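Local coordinates for protein sulfate adenylyltransferase (Allochromatium vinosum, PDB 4DNX) that catalyses the transfer of the adenylyl group of ATP to sulfate, giving adenosine 5'-phosphosulfate and diphosphate, at residues V343-A348 against D354-L359; H208-K213 against F378-V383. All coordinates share one frame; numbering follows the deposited sequence.

Both contacts belong to the ATP-sulfurylase family region of the chain, and their centres lie about 15 Å apart on the same side of the chain's centre. Contact 2 ties helix 206-219, which follows the first strand of the five-stranded parallel sheet, to the start of the C-terminal helix 381-393. Contact 1 falls between those two segments in sequence, in the small antiparallel sheet 333-336, 341-344 and 356-357. The two meet directly where the Phe-378 ring of contact 2 packs on the backbone of Ile-357 to Leu-359, and Met-344 also reaches Leu-211. The small sheet and the loop leaving it thus pack against both segments of contact 2.

Contact 1: V343-A348 against D354-L359; sequences VMMRDA and DDFIQL
With chi1 at -63°, the CG of Phe-356 stands opposite its own carbonyl carbon, and the ring reaches across to 343-348; Met-345 likewise has CG anti to its carbonyl carbon, runs out over that ring and then bends at chi3 (-88°), carrying CE on to Gln-358. Met-345 lies over one face of the aromatic ring. Its CG sits above the centre as a CH-pi contact, 4.3 Å from the Phe-356 ring centroid and 9° off the normal. Met-345 SD follows at 4.5 Å from the Phe-356 centroid, still over the face, which makes this a Met-aromatic contact. At the ring's edge, near its plane, Val-343 CG2 comes to 3.8 Å from Phe-356 CE1 and Ala-348 CB to 4.1 Å from Phe-356 CZ. In the three-stranded antiparallel sheet, strands 341-344 and 356-357 are the two outer ones, separated by 333-336, so side chains rather than backbone bonds join them here. Ala-334 of that middle strand touches Met-345, Phe-356 and Gln-358, and the ring of His-351 also meets Phe-356. Beyond the aromatic group, Met-345 and Gln-358 cross at about a right angle, with Met-345 CE 3.3 Å from Gln-358 NE2. Gln-358 is exposed, and its amide borders the thioether end of the methionine.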
loop_
_atom_site.group_PDB
_atom_site.type_symbol
_atom_site.label_atom_id
_atom_site.label_comp_id
_atom_site.label_asym_id
_atom_site.label_seq_id
_atom_site.Cartn_x
_atom_site.Cartn_y
_atom_site.Cartn_z
ATOM N N VAL A 343 -10.925 -23.378 22.802
ATOM C CA VAL A 343 -9.663 -24.104 22.963
ATOM C C VAL A 343 -9.456 -25.044 21.766
ATOM O O VAL A 343 -10.417 -25.373 21.041
ATOM C CB VAL A 343 -9.616 -24.922 24.276
ATOM C CG1 VAL A 343 -9.634 -23.994 25.494
ATOM C CG2 VAL A 343 -10.783 -25.942 24.377
ATOM N N MET A 344 -8.214 -25.478 21.572
ATOM C CA MET A 344 -7.952 -26.649 20.735
ATOM C C MET A 344 -8.327 -27.899 21.539
ATOM O O MET A 344 -7.810 -28.158 22.631
ATOM C CB MET A 344 -6.486 -26.696 20.288
ATOM C CG MET A 344 -6.273 -25.960 18.985
ATOM S SD MET A 344 -4.526 -25.844 18.549
ATOM C CE MET A 344 -3.830 -24.864 19.882
ATOM N N MET A 345 -9.234 -28.687 20.986
ATOM C CA MET A 345 -9.756 -29.860 21.685
ATOM C C MET A 345 -8.646 -30.813 22.156
ATOM O O MET A 345 -8.685 -31.334 23.278
ATOM C CB MET A 345 -10.770 -30.568 20.795
ATOM C CG MET A 345 -11.924 -29.663 20.341
ATOM S SD MET A 345 -13.296 -30.610 19.649
ATOM C CE MET A 345 -12.776 -30.695 17.952
ATOM N N ARG A 346 -7.629 -30.976 21.309
ATOM C CA ARG A 346 -6.478 -31.849 21.585
ATOM C C ARG A 346 -5.721 -31.451 22.862
ATOM O O ARG A 346 -5.103 -32.293 23.507
ATOM C CB ARG A 346 -5.537 -31.911 20.355
ATOM C CG ARG A 346 -4.837 -30.607 20.010
ATOM C CD ARG A 346 -3.321 -30.772 19.791
ATOM N NE ARG A 346 -2.617 -29.494 19.973
ATOM C CZ ARG A 346 -1.928 -28.848 19.025
ATOM N NH1 ARG A 346 -1.811 -29.352 17.801
ATOM N NH2 ARG A 346 -1.338 -27.689 19.311
ATOM N N ASP A 347 -5.827 -30.185 23.248
ATOM C CA ASP A 347 -5.095 -29.627 24.381
ATOM C C ASP A 347 -5.932 -29.572 25.653
ATOM O O ASP A 347 -5.465 -29.093 26.684
ATOM C CB ASP A 347 -4.547 -28.244 24.031
ATOM C CG ASP A 347 -3.398 -28.316 23.024
ATOM O OD1 ASP A 347 -2.805 -29.411 22.898
ATOM O OD2 ASP A 347 -3.101 -27.300 22.346
ATOM N N ALA A 348 -7.160 -30.071 25.576
ATOM C CA ALA A 348 -7.998 -30.225 26.759
ATOM C C ALA A 348 -8.375 -31.713 26.937
ATOM O O ALA A 348 -9.537 -32.098 26.743
ATOM C CB ALA A 348 -9.241 -29.334 26.651
ATOM N N ASP A 354 -19.059 -33.985 25.755
ATOM C CA ASP A 354 -20.145 -33.133 26.252
ATOM C C ASP A 354 -19.671 -31.807 26.881
ATOM O O ASP A 354 -20.486 -30.914 27.123
ATOM C CB ASP A 354 -21.048 -33.891 27.244
ATOM C CG ASP A 354 -20.564 -35.312 27.531
ATOM O OD1 ASP A 354 -20.528 -36.139 26.588
ATOM O OD2 ASP A 354 -20.225 -35.606 28.703
ATOM N N ASP A 355 -18.375 -31.678 27.154
ATOM C CA ASP A 355 -17.860 -30.433 27.720
ATOM C C ASP A 355 -17.634 -29.385 26.641
ATOM O O ASP A 355 -17.304 -28.236 26.951
ATOM C CB ASP A 355 -16.573 -30.643 28.521
ATOM C CG ASP A 355 -16.779 -31.505 29.776
ATOM O OD1 ASP A 355 -17.906 -31.593 30.333
ATOM O OD2 ASP A 355 -15.771 -32.102 30.212
ATOM N N PHE A 356 -17.782 -29.779 25.374
ATOM C CA PHE A 356 -17.557 -28.851 24.251
ATOM C C PHE A 356 -18.842 -28.436 23.566
ATOM O O PHE A 356 -19.788 -29.189 23.507
ATOM C CB PHE A 356 -16.623 -29.449 23.173
ATOM C CG PHE A 356 -15.233 -29.741 23.657
ATOM C CD1 PHE A 356 -14.355 -28.705 23.991
ATOM C CD2 PHE A 356 -14.798 -31.061 23.780
ATOM C CE1 PHE A 356 -13.066 -28.980 24.452
ATOM C CE2 PHE A 356 -13.508 -31.354 24.240
ATOM C CZ PHE A 356 -12.640 -30.303 24.574
ATOM N N ILE A 357 -18.859 -27.223 23.024
ATOM C CA ILE A 357 -19.919 -26.844 22.104
ATOM C C ILE A 357 -19.196 -26.538 20.800
ATOM O O ILE A 357 -18.142 -25.877 20.778
ATOM C CB ILE A 357 -20.713 -25.600 22.573
ATOM C CG1 ILE A 357 -21.294 -25.791 23.975
ATOM C CG2 ILE A 357 -21.847 -25.293 21.607
ATOM C CD1 ILE A 357 -21.690 -24.455 24.602
ATOM N N GLN A 358 -19.768 -27.048 19.717
ATOM C CA GLN A 358 -19.170 -26.894 18.415
ATOM C C GLN A 358 -20.153 -26.270 17.442
ATOM O O GLN A 358 -21.356 -26.554 17.493
ATOM C CB GLN A 358 -18.730 -28.254 17.892
ATOM C CG GLN A 358 -17.211 -28.390 17.746
ATOM C CD GLN A 358 -16.773 -29.822 17.961
ATOM O OE1 GLN A 358 -17.199 -30.478 18.905
ATOM N NE2 GLN A 358 -15.929 -30.316 17.074
ATOM N N LEU A 359 -19.629 -25.419 16.569
ATOM C CA LEU A 359 -20.446 -24.785 15.531
ATOM C C LEU A 359 -19.544 -24.485 14.353
ATOM O O LEU A 359 -18.587 -23.738 14.461
ATOM C CB LEU A 359 -21.100 -23.489 16.031
ATOM C CG LEU A 359 -22.249 -22.900 15.199
ATOM C CD1 LEU A 359 -23.482 -23.821 15.148
ATOM C CD2 LEU A 359 -22.618 -21.510 15.773
#

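Contact 2: H208-K213 against F378-V383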
loop_
_atom_site.group_PDB
_atom_site.type_symbol
_atom_site.label_atom_id
_atom_site.label_comp_id
_atom_site.label_asym_id
_atom_site.label_seq_id
_atom_site.Cartn_x
_atom_site.Cartn_y
_atom_site.Cartn_z
ATOM N N HIS A 208 -11.150 -18.631 14.787
ATOM C CA HIS A 208 -9.895 -18.245 14.117
ATOM C C HIS A 208 -9.217 -17.152 14.878
ATOM O O HIS A 208 -7.987 -17.134 14.965
ATOM C CB HIS A 208 -10.152 -17.846 12.661
ATOM C CG HIS A 208 -10.354 -19.035 11.771
ATOM N ND1 HIS A 208 -11.004 -18.967 10.560
ATOM C CD2 HIS A 208 -9.998 -20.335 11.935
ATOM C CE1 HIS A 208 -11.056 -20.174 10.020
ATOM N NE2 HIS A 208 -10.449 -21.022 10.833
ATOM N N GLU A 209 -10.021 -16.275 15.488
ATOM C CA GLU A 209 -9.492 -15.189 16.317
ATOM C C GLU A 209 -8.720 -15.787 17.499
ATOM O O GLU A 209 -7.569 -15.385 17.801
ATOM C CB GLU A 209 -10.666 -14.349 16.835
ATOM C CG GLU A 209 -10.295 -13.344 17.900
ATOM C CD GLU A 209 -11.502 -12.736 18.619
ATOM O OE1 GLU A 209 -12.650 -12.650 18.053
ATOM O OE2 GLU A 209 -11.297 -12.342 19.783
ATOM N N GLU A 210 -9.357 -16.749 18.157
ATOM C CA GLU A 210 -8.756 -17.385 19.321
ATOM C C GLU A 210 -7.563 -18.265 18.944
ATOM O O GLU A 210 -6.637 -18.406 19.725
ATOM C CB GLU A 210 -9.823 -18.174 20.105
ATOM C CG GLU A 210 -10.957 -17.274 20.682
ATOM C CD GLU A 210 -10.471 -16.244 21.698
ATOM O OE1 GLU A 210 -11.179 -15.218 21.848
ATOM O OE2 GLU A 210 -9.407 -16.459 22.347
ATOM N N LEU A 211 -7.564 -18.847 17.738
ATOM C CA LEU A 211 -6.423 -19.614 17.288
ATOM C C LEU A 211 -5.199 -18.723 17.167
ATOM O O LEU A 211 -4.120 -19.119 17.612
ATOM C CB LEU A 211 -6.692 -20.223 15.924
ATOM C CG LEU A 211 -5.617 -21.163 15.411
ATOM C CD1 LEU A 211 -5.457 -22.336 16.388
ATOM C CD2 LEU A 211 -6.077 -21.638 14.053
ATOM N N CYS A 212 -5.387 -17.524 16.604
ATOM C CA CYS A 212 -4.278 -16.537 16.522
ATOM C C CYS A 212 -3.777 -16.188 17.920
ATOM O O CYS A 212 -2.558 -16.162 18.153
ATOM C CB CYS A 212 -4.716 -15.271 15.788
ATOM S SG CYS A 212 -4.881 -15.544 14.016
ATOM N N LYS A 213 -4.704 -15.971 18.855
ATOM C CA LYS A 213 -4.327 -15.613 20.247
ATOM C C LYS A 213 -3.606 -16.737 20.970
ATOM O O LYS A 213 -2.608 -16.469 21.684
ATOM C CB LYS A 213 -5.574 -15.146 21.025
ATOM C CG LYS A 213 -6.054 -13.799 20.508
ATOM C CD LYS A 213 -7.364 -13.367 21.187
ATOM C CE LYS A 213 -7.738 -11.959 20.841
ATOM N NZ LYS A 213 -9.106 -11.734 21.483
ATOM N N PHE A 378 -19.193 -17.998 19.452
ATOM C CA PHE A 378 -18.691 -18.297 18.107
ATOM C C PHE A 378 -18.527 -17.089 17.187
ATOM O O PHE A 378 -17.761 -17.159 16.205
ATOM C CB PHE A 378 -19.580 -19.340 17.442
ATOM C CG PHE A 378 -19.674 -20.623 18.238
ATOM C CD1 PHE A 378 -18.611 -21.542 18.228
ATOM C CD2 PHE A 378 -20.774 -20.874 19.017
ATOM C CE1 PHE A 378 -18.697 -22.726 18.970
ATOM C CE2 PHE A 378 -20.870 -22.055 19.767
ATOM C CZ PHE A 378 -19.821 -22.974 19.737
ATOM N N SER A 379 -19.240 -16.002 17.486
ATOM C CA SER A 379 -19.136 -14.782 16.654
ATOM C C SER A 379 -19.238 -13.518 17.514
ATOM O O SER A 379 -20.068 -13.435 18.441
ATOM C CB SER A 379 -20.223 -14.793 15.561
ATOM O OG SER A 379 -19.981 -13.767 14.605
ATOM N N ARG A 380 -18.391 -12.528 17.225
ATOM C CA ARG A 380 -18.500 -11.237 17.941
ATOM C C ARG A 380 -19.694 -10.467 17.401
ATOM O O ARG A 380 -19.877 -10.429 16.160
ATOM C CB ARG A 380 -17.225 -10.426 17.717
ATOM C CG ARG A 380 -15.943 -11.170 18.124
ATOM C CD ARG A 380 -16.001 -11.583 19.620
ATOM N NE ARG A 380 -14.678 -12.001 20.100
ATOM C CZ ARG A 380 -14.397 -12.187 21.393
ATOM N NH1 ARG A 380 -15.347 -12.013 22.310
ATOM N NH2 ARG A 380 -13.178 -12.565 21.781
ATOM N N PRO A 381 -20.478 -9.828 18.270
ATOM C CA PRO A 381 -21.678 -9.115 17.766
ATOM C C PRO A 381 -21.376 -8.097 16.649
ATOM O O PRO A 381 -22.174 -7.968 15.714
ATOM C CB PRO A 381 -22.234 -8.401 19.011
ATOM C CG PRO A 381 -21.683 -9.183 20.161
ATOM C CD PRO A 381 -20.370 -9.700 19.750
ATOM N N GLU A 382 -20.255 -7.372 16.743
ATOM C CA GLU A 382 -19.998 -6.302 15.760
ATOM C C GLU A 382 -19.580 -6.879 14.411
ATOM O O GLU A 382 -19.870 -6.283 13.360
ATOM C CB GLU A 382 -18.872 -5.377 16.248
ATOM C CG GLU A 382 -19.227 -4.724 17.568
ATOM C CD GLU A 382 -18.804 -5.525 18.809
ATOM O OE1 GLU A 382 -18.868 -4.899 19.888
ATOM O OE2 GLU A 382 -18.466 -6.743 18.729
ATOM N N VAL A 383 -18.922 -8.029 14.464
ATOM C CA VAL A 383 -18.539 -8.758 13.229
ATOM C C VAL A 383 -19.840 -9.361 12.609
ATOM O O VAL A 383 -20.110 -9.235 11.388
ATOM C CB VAL A 383 -17.470 -9.834 13.528
ATOM C CG1 VAL A 383 -17.152 -10.664 12.269
ATOM C CG2 VAL A 383 -16.120 -9.174 14.093
#
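The backbones stay well apart where helix 206-219 faces the beginning of helix 381-393, the nearest CA atoms, of Glu-209 and Ser-379, being 9.7 Å from each other, so long side chains must bridge the distance. They do so as a salt-bridge network of Glu-209, Glu-210, Lys-213 and Arg-380, the last at the N-cap position of the C-terminal helix. Arg-380 grips the Glu-209 carboxylate side-on, through NE and NH2, with the two flat groups nearly coplanar at 25°. Arg-380 NE donates to the syn lone pair of Glu-209 OE1 at 3.0 Å, almost straight at 173°. Arg-380 NH2 reaches Glu-209 OE2 at 2.8 Å, on the syn side but tilted out of the carboxylate plane. Glu-209 extends to this point with CG opposite the backbone N (chi1 170°). One turn along the same helix, Lys-213 NZ takes the anti lone pair of Glu-209 OE2 at 2.8 Å; it also bonds to Tyr-254 O, and Lys-213 makes a cation-pi contact with Phe-255. Replacing Glu-209 with an alanine would probably leave Arg-380 without its two-pronged partner and Lys-213 NZ and Arg-380 NH2, two like charges 4.2 Å apart, with no carboxylate between them. Glu-210 adds a second salt bridge to the guanidinium, its OE1 coming in obliquely to 3.3 Å from Arg-380 NH2.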